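Local coordinates for protein NAD nucleotidase (Haemophilus influenzae, PDB 3ZTV) that breaks down NAD and nicotinamide mononucleotide in the bacterial periplasm, acting as a zinc-dependent pyrophosphatase and 5'-nucleotidase most active on AMP, at residues S370-P375 with G379-G384; Q455-D460 with G464-G469; N514-V517 with K521-Y524. All blocks are in the same frame, centred on the assembly; numbering follows the deposited sequence.

In the fold
All three contacts lie in the C-terminal domain, which binds the adenosine. Contact 1 comes first and closes a bend in the long loop between strand 357-362 and helix 386-396. Contact 2 closes the short link from the end of helix 443-460 to strand 467-470. Contact 3 closes a tight bend after strand 508-514, between helices 515-518 and 525-530. The three follow in series; none nests in or crosses another. Contact 2 lies between the others in space. Tyr-468 OH reaches Arg-373 O in contact 1, and Ala-465 O meets Tyr-524 OH in contact 3. Contacts 1 and 3 do not touch. Contacts 2 and 3 share the adenosine.

Contact 1. Residues S370-P375 with G379-G384; sequences SANRIP and GSNPEG
Ser-380 reaches across the loop with its hydroxyl and binds the backbone of Ile-374. Its OG donates to Ile-374 O over 2.8 Å. The C=O...OG angle is 132°, and the donor stands above the carbonyl plane, 45° out of it. OG is trans to the backbone N of Ser-380 (chi1 -171°), which carries it into the bend of 370-375. There Ser-380 OG also packs 3.5 Å from Asn-372 CA.

Asn-372 lies against the other segment with both its backbone and its side chain. Its CB rests 4.0 Å from Gly-384 O. One water joins the two segments: it donates to Asn-372 OD1 at 2.8 Å and to Gly-379 O at 2.7 Å. The other end of the amide, ND2, is hydrogen-bonded to Gly-368 O, so both ends of the amide are held.

The second segment carries a type I beta-turn at 381-384, with Pro-382 and Glu-383 at its corners and Gly-384 N bonded back to Asn-381 O. This turn belongs to the 5'-nucleotidase C-terminal domain, in the loop that leads to helix 386-396.

Pro-375 packs against the backbone of this turn. Its CB meets Pro-382 O at 3.5 Å, while its CG lies near Glu-383 O and Gly-384 CA. A CA-H...O contact runs from Pro-375 CA to Asn-381 O at 3.5 Å. The bare backbone of Gly-384 lets the chains close to 3.7 Å between its CA and that of Pro-375. Phe-569 of strand 567-570 touches both Ile-374 and Pro-375. Arg-373, a probable substrate-binding residue, starts away from 379-384; its NH1 is hydrogen-bonded to Thr-463 OG1.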
loop_
_atom_site.group_PDB
_atom_site.type_symbol
_atom_site.label_atom_id
_atom_site.label_comp_id
_atom_site.label_asym_id
_atom_site.label_seq_id
_atom_site.Cartn_x
_atom_site.Cartn_y
_atom_site.Cartn_z
ATOM N N SER A 370 -17.813 -29.097 37.611
ATOM C CA SER A 370 -17.057 -30.342 37.547
ATOM C C SER A 370 -17.903 -31.564 37.186
ATOM O O SER A 370 -17.463 -32.431 36.428
ATOM C CB SER A 370 -16.330 -30.584 38.870
ATOM O OG SER A 370 -15.534 -31.753 38.804
ATOM N N ALA A 371 -19.115 -31.632 37.724
ATOM C CA ALA A 371 -19.965 -32.800 37.522
ATOM C C ALA A 371 -20.321 -33.020 36.053
ATOM O O ALA A 371 -20.533 -34.155 35.618
ATOM C CB ALA A 371 -21.233 -32.683 38.361
ATOM N N ASN A 372 -20.384 -31.934 35.289
ATOM C CA ASN A 372 -20.875 -32.007 33.914
ATOM C C ASN A 372 -19.797 -31.862 32.844
ATOM O O ASN A 372 -20.114 -31.660 31.675
ATOM C CB ASN A 372 -21.982 -30.976 33.685
ATOM C CG ASN A 372 -23.200 -31.233 34.552
ATOM O OD1 ASN A 372 -23.968 -32.164 34.302
ATOM N ND2 ASN A 372 -23.390 -30.400 35.571
ATOM N N ARG A 373 -18.535 -31.991 33.239
ATOM C CA ARG A 373 -17.428 -31.763 32.311
ATOM C C ARG A 373 -17.459 -32.679 31.096
ATOM O O ARG A 373 -17.183 -32.238 29.977
ATOM C CB ARG A 373 -16.083 -31.888 33.023
ATOM C CG ARG A 373 -15.755 -30.703 33.909
ATOM C CD ARG A 373 -14.519 -30.980 34.742
ATOM N NE ARG A 373 -14.110 -29.814 35.518
ATOM C CZ ARG A 373 -13.066 -29.808 36.341
ATOM N NH1 ARG A 373 -12.332 -30.902 36.483
ATOM N NH2 ARG A 373 -12.755 -28.710 37.017
ATOM N N ILE A 374 -17.789 -33.949 31.316
ATOM C CA ILE A 374 -17.814 -34.942 30.244
ATOM C C ILE A 374 -19.226 -35.498 30.077
ATOM O O ILE A 374 -19.842 -35.935 31.051
ATOM C CB ILE A 374 -16.840 -36.091 30.531
ATOM C CG1 ILE A 374 -15.422 -35.547 30.733
ATOM C CG2 ILE A 374 -16.870 -37.109 29.401
ATOM C CD1 ILE A 374 -14.420 -36.589 31.170
ATOM N N PRO A 375 -19.751 -35.480 28.842
ATOM C CA PRO A 375 -21.123 -35.958 28.638
ATOM C C PRO A 375 -21.237 -37.452 28.893
ATOM O O PRO A 375 -20.269 -38.183 28.676
ATOM C CB PRO A 375 -21.382 -35.672 27.153
ATOM C CG PRO A 375 -20.329 -34.676 26.750
ATOM C CD PRO A 375 -19.140 -34.998 27.591
ATOM N N GLY A 379 -23.054 -39.017 37.089
ATOM C CA GLY A 379 -23.172 -37.727 37.743
ATOM C C GLY A 379 -23.273 -36.567 36.770
ATOM O O GLY A 379 -23.510 -35.429 37.177
ATOM N N SER A 380 -23.094 -36.855 35.484
ATOM C CA SER A 380 -23.196 -35.833 34.446
ATOM C C SER A 380 -24.576 -35.878 33.797
ATOM O O SER A 380 -25.553 -36.294 34.422
ATOM C CB SER A 380 -22.095 -36.032 33.394
ATOM O OG SER A 380 -22.031 -34.946 32.479
ATOM N N ASN A 381 -24.653 -35.432 32.548
ATOM C CA ASN A 381 -25.874 -35.528 31.756
ATOM C C ASN A 381 -25.512 -35.837 30.300
ATOM O O ASN A 381 -24.339 -35.771 29.925
ATOM C CB ASN A 381 -26.704 -34.245 31.868
ATOM C CG ASN A 381 -26.107 -33.091 31.089
ATOM O OD1 ASN A 381 -25.195 -32.411 31.563
ATOM N ND2 ASN A 381 -26.627 -32.858 29.893
ATOM N N PRO A 382 -26.508 -36.195 29.474
ATOM C CA PRO A 382 -26.192 -36.613 28.101
ATOM C C PRO A 382 -25.511 -35.540 27.244
ATOM O O PRO A 382 -24.799 -35.898 26.308
ATOM C CB PRO A 382 -27.563 -36.969 27.519
ATOM C CG PRO A 382 -28.375 -37.358 28.703
ATOM C CD PRO A 382 -27.922 -36.442 29.809
ATOM N N GLU A 383 -25.727 -34.264 27.552
ATOM C CA GLU A 383 -25.117 -33.175 26.786
ATOM C C GLU A 383 -23.810 -32.676 27.401
ATOM O O GLU A 383 -23.048 -31.952 26.753
ATOM C CB GLU A 383 -26.094 -32.007 26.642
ATOM C CG GLU A 383 -27.342 -32.332 25.835
ATOM C CD GLU A 383 -27.087 -32.370 24.342
ATOM O OE1 GLU A 383 -26.075 -31.796 23.886
ATOM O OE2 GLU A 383 -27.905 -32.975 23.615
ATOM N N GLY A 384 -23.545 -33.058 28.644
ATOM C CA GLY A 384 -22.359 -32.590 29.332
ATOM C C GLY A 384 -22.460 -31.113 29.650
ATOM O O GLY A 384 -23.514 -30.621 30.053
HETATM O O HOH W 1 -25.194 -33.468 36.451
#

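Contact 2. Residues Q455-D460 with G464-G469; sequences QFALVD and GAFPYG. With ADN (adenosine), chain D.
Ala-465 puts its methyl into the corner between Phe-456 and Ala-457, in the connection of a helix-loop-strand unit of the 5'-nucleotidase C-terminal domain. Helix 443-460 runs out here. The chain turns back through a short 3-10 segment and enters strand 467-470, an outer strand of a mixed sheet.

The hollow for Ala-465 has two walls. One is the edge of the Phe-456 ring, where CD2 lies 3.7 Å from Ala-465 CB, close to the ring plane. The Phe-456 ring swings to this side because CG is trans to the backbone N (chi1 -162°). The other wall is Ala-457, whose CB is 4.2 Å from Ala-465 CB.

The Ala-457 methyl is in turn a bump that fits against the start of Phe-466. It comes within 3.6 Å of Phe-466 N and 3.9 Å of Phe-466 CB, and it meets the ring at its edge. Pro-467 CD covers part of one Phe-466 face, while Phe-569 packs edge-to-face with this ring. No hydrogen bond joins the two segments; two alanine methyls and two phenylalanine side chains make the contact.

The helix ends in a wider pi-type turn, where Gln-455 O accepts from both Val-459 N and Asp-460 N. Just before Ala-465, Gly-464 lines the adenosine pocket. It has no side chain to crowd the ribose, and Gly-464 O lies 3.3 Å from adenosine O2'.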
loop_
_atom_site.group_PDB
_atom_site.type_symbol
_atom_site.label_atom_id
_atom_site.label_comp_id
_atom_site.label_asym_id
_atom_site.label_seq_id
_atom_site.Cartn_x
_atom_site.Cartn_y
_atom_site.Cartn_z
ATOM N N GLN A 455 -7.926 -36.602 25.173
ATOM C CA GLN A 455 -6.949 -37.512 25.769
ATOM C C GLN A 455 -6.559 -37.087 27.190
ATOM O O GLN A 455 -6.454 -37.923 28.094
ATOM C CB GLN A 455 -5.710 -37.628 24.879
ATOM C CG GLN A 455 -4.545 -38.398 25.502
ATOM C CD GLN A 455 -4.835 -39.880 25.701
ATOM O OE1 GLN A 455 -5.778 -40.428 25.131
ATOM N NE2 GLN A 455 -4.011 -40.538 26.513
ATOM N N PHE A 456 -6.339 -35.790 27.390
ATOM C CA PHE A 456 -5.992 -35.269 28.712
ATOM C C PHE A 456 -7.177 -35.427 29.665
ATOM O O PHE A 456 -7.012 -35.850 30.808
ATOM C CB PHE A 456 -5.566 -33.796 28.614
ATOM C CG PHE A 456 -4.791 -33.293 29.811
ATOM C CD1 PHE A 456 -3.440 -33.564 29.941
ATOM C CD2 PHE A 456 -5.407 -32.521 30.780
ATOM C CE1 PHE A 456 -2.723 -33.092 31.029
ATOM C CE2 PHE A 456 -4.693 -32.048 31.870
ATOM C CZ PHE A 456 -3.351 -32.335 31.988
ATOM N N ALA A 457 -8.375 -35.103 29.189
ATOM C CA ALA A 457 -9.578 -35.170 30.023
ATOM C C ALA A 457 -9.908 -36.588 30.483
ATOM O O ALA A 457 -10.367 -36.793 31.605
ATOM C CB ALA A 457 -10.776 -34.576 29.279
ATOM N N LEU A 458 -9.684 -37.557 29.605
ATOM C CA LEU A 458 -10.143 -38.923 29.832
ATOM C C LEU A 458 -9.075 -39.826 30.430
ATOM O O LEU A 458 -9.398 -40.804 31.108
ATOM C CB LEU A 458 -10.639 -39.528 28.517
ATOM C CG LEU A 458 -11.886 -38.881 27.909
ATOM C CD1 LEU A 458 -12.027 -39.273 26.448
ATOM C CD2 LEU A 458 -13.133 -39.260 28.700
ATOM N N VAL A 459 -7.808 -39.509 30.185
ATOM C CA VAL A 459 -6.727 -40.408 30.582
ATOM C C VAL A 459 -5.590 -39.744 31.355
ATOM O O VAL A 459 -5.299 -40.130 32.486
ATOM C CB VAL A 459 -6.129 -41.143 29.357
ATOM C CG1 VAL A 459 -4.997 -42.073 29.791
ATOM C CG2 VAL A 459 -7.210 -41.919 28.618
ATOM N N ASP A 460 -4.947 -38.753 30.744
ATOM C CA ASP A 460 -3.673 -38.241 31.249
ATOM C C ASP A 460 -3.775 -37.181 32.347
ATOM O O ASP A 460 -2.828 -36.990 33.113
ATOM C CB ASP A 460 -2.831 -37.695 30.095
ATOM C CG ASP A 460 -2.471 -38.761 29.079
ATOM O OD1 ASP A 460 -2.347 -39.944 29.467
ATOM O OD2 ASP A 460 -2.307 -38.410 27.893
ATOM N N GLY A 464 -11.219 -31.257 33.343
ATOM C CA GLY A 464 -11.502 -29.891 32.936
ATOM C C GLY A 464 -11.013 -29.548 31.538
ATOM O O GLY A 464 -11.367 -28.499 30.995
ATOM N N ALA A 465 -10.197 -30.420 30.952
ATOM C CA ALA A 465 -9.696 -30.198 29.595
ATOM C C ALA A 465 -10.743 -30.467 28.511
ATOM O O ALA A 465 -10.557 -30.076 27.358
ATOM C CB ALA A 465 -8.457 -31.046 29.340
ATOM N N PHE A 466 -11.833 -31.139 28.859
ATOM C CA PHE A 466 -12.764 -31.593 27.831
ATOM C C PHE A 466 -13.297 -30.413 27.015
ATOM O O PHE A 466 -13.805 -29.450 27.583
ATOM C CB PHE A 466 -13.908 -32.410 28.432
ATOM C CG PHE A 466 -14.607 -33.266 27.422
ATOM C CD1 PHE A 466 -15.627 -32.747 26.642
ATOM C CD2 PHE A 466 -14.214 -34.585 27.231
ATOM C CE1 PHE A 466 -16.260 -33.531 25.692
ATOM C CE2 PHE A 466 -14.843 -35.373 26.281
ATOM C CZ PHE A 466 -15.870 -34.840 25.512
ATOM N N PRO A 467 -13.190 -30.485 25.670
ATOM C CA PRO A 467 -13.470 -29.329 24.813
ATOM C C PRO A 467 -14.905 -29.235 24.299
ATOM O O PRO A 467 -15.510 -30.245 23.929
ATOM C CB PRO A 467 -12.524 -29.556 23.634
ATOM C CG PRO A 467 -12.520 -31.048 23.478
ATOM C CD PRO A 467 -12.607 -31.601 24.898
ATOM N N TYR A 468 -15.429 -28.018 24.278
ATOM C CA TYR A 468 -16.718 -27.720 23.659
ATOM C C TYR A 468 -16.518 -26.490 22.792
ATOM O O TYR A 468 -15.705 -25.622 23.123
ATOM C CB TYR A 468 -17.790 -27.424 24.712
ATOM C CG TYR A 468 -18.132 -28.586 25.623
ATOM C CD1 TYR A 468 -17.311 -28.926 26.694
ATOM C CD2 TYR A 468 -19.286 -29.336 25.419
ATOM C CE1 TYR A 468 -17.629 -29.983 27.535
ATOM C CE2 TYR A 468 -19.608 -30.399 26.256
ATOM C CZ TYR A 468 -18.777 -30.717 27.311
ATOM O OH TYR A 468 -19.083 -31.767 28.158
ATOM N N GLY A 469 -17.253 -26.401 21.690
ATOM C CA GLY A 469 -17.053 -25.327 20.735
ATOM C C GLY A 469 -18.301 -24.599 20.267
ATOM O O GLY A 469 -19.438 -25.029 20.496
HETATM O "O5'" ADN D . -8.673 -27.059 38.790
HETATM C "C5'" ADN D . -7.782 -27.049 37.672
HETATM C "C4'" ADN D . -8.605 -27.011 36.390
HETATM O "O4'" ADN D . -9.278 -25.754 36.274
HETATM C "C3'" ADN D . -7.760 -27.150 35.139
HETATM O "O3'" ADN D . -7.620 -28.522 34.757
HETATM C "C2'" ADN D . -8.543 -26.364 34.106
HETATM O "O2'" ADN D . -9.522 -27.191 33.465
HETATM C "C1'" ADN D . -9.269 -25.308 34.917
HETATM N N9 ADN D . -8.533 -24.028 34.826
HETATM C C8 ADN D . -7.570 -23.574 35.654
HETATM N N7 ADN D . -7.126 -22.351 35.254
HETATM C C5 ADN D . -7.814 -22.013 34.140
HETATM C C6 ADN D . -7.865 -20.870 33.200
HETATM N N6 ADN D . -7.066 -19.788 33.340
HETATM N N1 ADN D . -8.742 -20.938 32.179
HETATM C C2 ADN D . -9.557 -21.994 32.000
HETATM N N3 ADN D . -9.566 -23.062 32.810
HETATM C C4 ADN D . -8.738 -23.121 33.877
#

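Contact 3. Residues N514-V517 with K521-Y524; sequences NAYV and KDGY. With ADN (adenosine), chain D.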
loop_
_atom_site.group_PDB
_atom_site.type_symbol
_atom_site.label_atom_id
_atom_site.label_comp_id
_atom_site.label_asym_id
_atom_site.label_seq_id
_atom_site.Cartn_x
_atom_site.Cartn_y
_atom_site.Cartn_z
ATOM N N ASN A 514 -9.288 -19.574 24.719
ATOM C CA ASN A 514 -8.853 -18.720 25.818
ATOM C C ASN A 514 -7.327 -18.759 25.941
ATOM O O ASN A 514 -6.683 -19.704 25.493
ATOM C CB ASN A 514 -9.554 -19.064 27.142
ATOM C CG ASN A 514 -9.155 -20.412 27.682
ATOM O OD1 ASN A 514 -7.992 -20.638 28.005
ATOM N ND2 ASN A 514 -10.124 -21.317 27.795
ATOM N N ALA A 515 -6.761 -17.725 26.557
ATOM C CA ALA A 515 -5.313 -17.576 26.652
ATOM C C ALA A 515 -4.636 -18.718 27.410
ATOM O O ALA A 515 -3.488 -19.055 27.129
ATOM C CB ALA A 515 -4.976 -16.241 27.290
ATOM N N TYR A 516 -5.351 -19.302 28.366
ATOM C CA TYR A 516 -4.825 -20.404 29.168
ATOM C C TYR A 516 -4.514 -21.632 28.310
ATOM O O TYR A 516 -3.379 -22.088 28.261
ATOM C CB TYR A 516 -5.817 -20.722 30.298
ATOM C CG TYR A 516 -5.543 -21.951 31.146
ATOM C CD1 TYR A 516 -4.640 -21.915 32.206
ATOM C CD2 TYR A 516 -6.233 -23.134 30.917
ATOM C CE1 TYR A 516 -4.420 -23.042 32.991
ATOM C CE2 TYR A 516 -6.020 -24.255 31.690
ATOM C CZ TYR A 516 -5.114 -24.209 32.724
ATOM O OH TYR A 516 -4.909 -25.335 33.492
ATOM N N VAL A 517 -5.508 -22.168 27.609
ATOM C CA VAL A 517 -5.223 -23.325 26.754
ATOM C C VAL A 517 -4.440 -22.974 25.479
ATOM O O VAL A 517 -3.798 -23.839 24.882
ATOM C CB VAL A 517 -6.485 -24.144 26.405
ATOM C CG1 VAL A 517 -7.138 -24.674 27.678
ATOM C CG2 VAL A 517 -7.464 -23.320 25.598
ATOM N N LYS A 521 -1.770 -25.346 28.018
ATOM C CA LYS A 521 -2.194 -25.874 29.309
ATOM C C LYS A 521 -3.347 -26.866 29.128
ATOM O O LYS A 521 -3.962 -26.927 28.059
ATOM C CB LYS A 521 -2.604 -24.739 30.250
ATOM C CG LYS A 521 -1.513 -23.710 30.497
ATOM C CD LYS A 521 -0.377 -24.288 31.313
ATOM C CE LYS A 521 0.750 -23.276 31.456
ATOM N NZ LYS A 521 0.232 -21.946 31.884
ATOM N N ASP A 522 -3.626 -27.646 30.169
ATOM C CA ASP A 522 -4.690 -28.651 30.135
ATOM C C ASP A 522 -4.513 -29.659 28.995
ATOM O O ASP A 522 -5.489 -30.192 28.466
ATOM C CB ASP A 522 -6.067 -27.982 30.052
ATOM C CG ASP A 522 -6.893 -28.179 31.318
ATOM O OD1 ASP A 522 -6.330 -28.644 32.337
ATOM O OD2 ASP A 522 -8.102 -27.868 31.306
ATOM N N GLY A 523 -3.266 -29.909 28.614
ATOM C CA GLY A 523 -2.966 -30.911 27.606
ATOM C C GLY A 523 -3.301 -30.545 26.170
ATOM O O GLY A 523 -3.314 -31.412 25.297
ATOM N N TYR A 524 -3.565 -29.266 25.913
ATOM C CA TYR A 524 -3.840 -28.798 24.560
ATOM C C TYR A 524 -2.529 -28.695 23.770
ATOM O O TYR A 524 -2.102 -27.609 23.368
ATOM C CB TYR A 524 -4.592 -27.461 24.599
ATOM C CG TYR A 524 -6.075 -27.597 24.915
ATOM C CD1 TYR A 524 -6.508 -28.109 26.137
ATOM C CD2 TYR A 524 -7.038 -27.206 23.993
ATOM C CE1 TYR A 524 -7.864 -28.227 26.424
ATOM C CE2 TYR A 524 -8.388 -27.320 24.267
ATOM C CZ TYR A 524 -8.795 -27.837 25.476
ATOM O OH TYR A 524 -10.137 -27.948 25.736
HETATM O "O5'" ADN D . -8.673 -27.059 38.790
HETATM C "C5'" ADN D . -7.782 -27.049 37.672
HETATM C "C4'" ADN D . -8.605 -27.011 36.390
HETATM O "O4'" ADN D . -9.278 -25.754 36.274
HETATM C "C3'" ADN D . -7.760 -27.150 35.139
HETATM O "O3'" ADN D . -7.620 -28.522 34.757
HETATM C "C2'" ADN D . -8.543 -26.364 34.106
HETATM O "O2'" ADN D . -9.522 -27.191 33.465
HETATM C "C1'" ADN D . -9.269 -25.308 34.917
HETATM N N9 ADN D . -8.533 -24.028 34.826
HETATM C C8 ADN D . -7.570 -23.574 35.654
HETATM N N7 ADN D . -7.126 -22.351 35.254
HETATM C C5 ADN D . -7.814 -22.013 34.140
HETATM C C6 ADN D . -7.865 -20.870 33.200
HETATM N N6 ADN D . -7.066 -19.788 33.340
HETATM N N1 ADN D . -8.742 -20.938 32.179
HETATM C C2 ADN D . -9.557 -21.994 32.000
HETATM N N3 ADN D . -9.566 -23.062 32.810
HETATM C C4 ADN D . -8.738 -23.121 33.877
#
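Tyr-516 lies between the adenine base on one face and Lys-521 on the other. The side chain leaves the backbone with CG trans to N (chi1 173°), which sends the ring out along the base. At the root, CB is 3.4 Å from adenine N6. CG comes closest to the base, 3.3 Å from C6. Next, CD1 faces N6 and C6, and CD2 faces N1 and C6. Farther out, CE1 lies by N7 and CE2 by C4. CZ meets Lys-521 CB at 3.6 Å on the opposite face. That CB sits almost over the ring centre, 13° off the normal, in a CH-pi contact. At the tip, OH is near C3' of the ribose and 3.8 Å from Asp-522 OD1.

Asp-522 grips the sugar with both carboxylate oxygens. OD1 accepts from O3' at 2.7 Å, and OD2 accepts from O2' at 2.7 Å. Asp-522 and Gly-523 form the corners of a type I' beta-turn, closed by Tyr-524 N to Lys-521 O. The turn places the carboxylate beside the Tyr-516 ring edge. The side chain of Tyr-516 is about 7 Å from that of Phe-432, consistent with the base lying between two aromatic rings, as in related 5'-nucleotidases.

Behind the pocket, Val-517 CB stands over a face of the Tyr-524 ring, 3.9 Å from its centroid. Asn-514 is the N-cap of helix 515-518; its OD1 accepts from Val-517 N in a fairly straight bond (164°). The hydroxyl of Tyr-524 is hydrogen-bonded to Ala-465 O, in the loop before strand 467-470. The Tyr-524 side chain lies against Val-449 and Ala-453 of helix 443-460 and Asn-408 of strand 404-408.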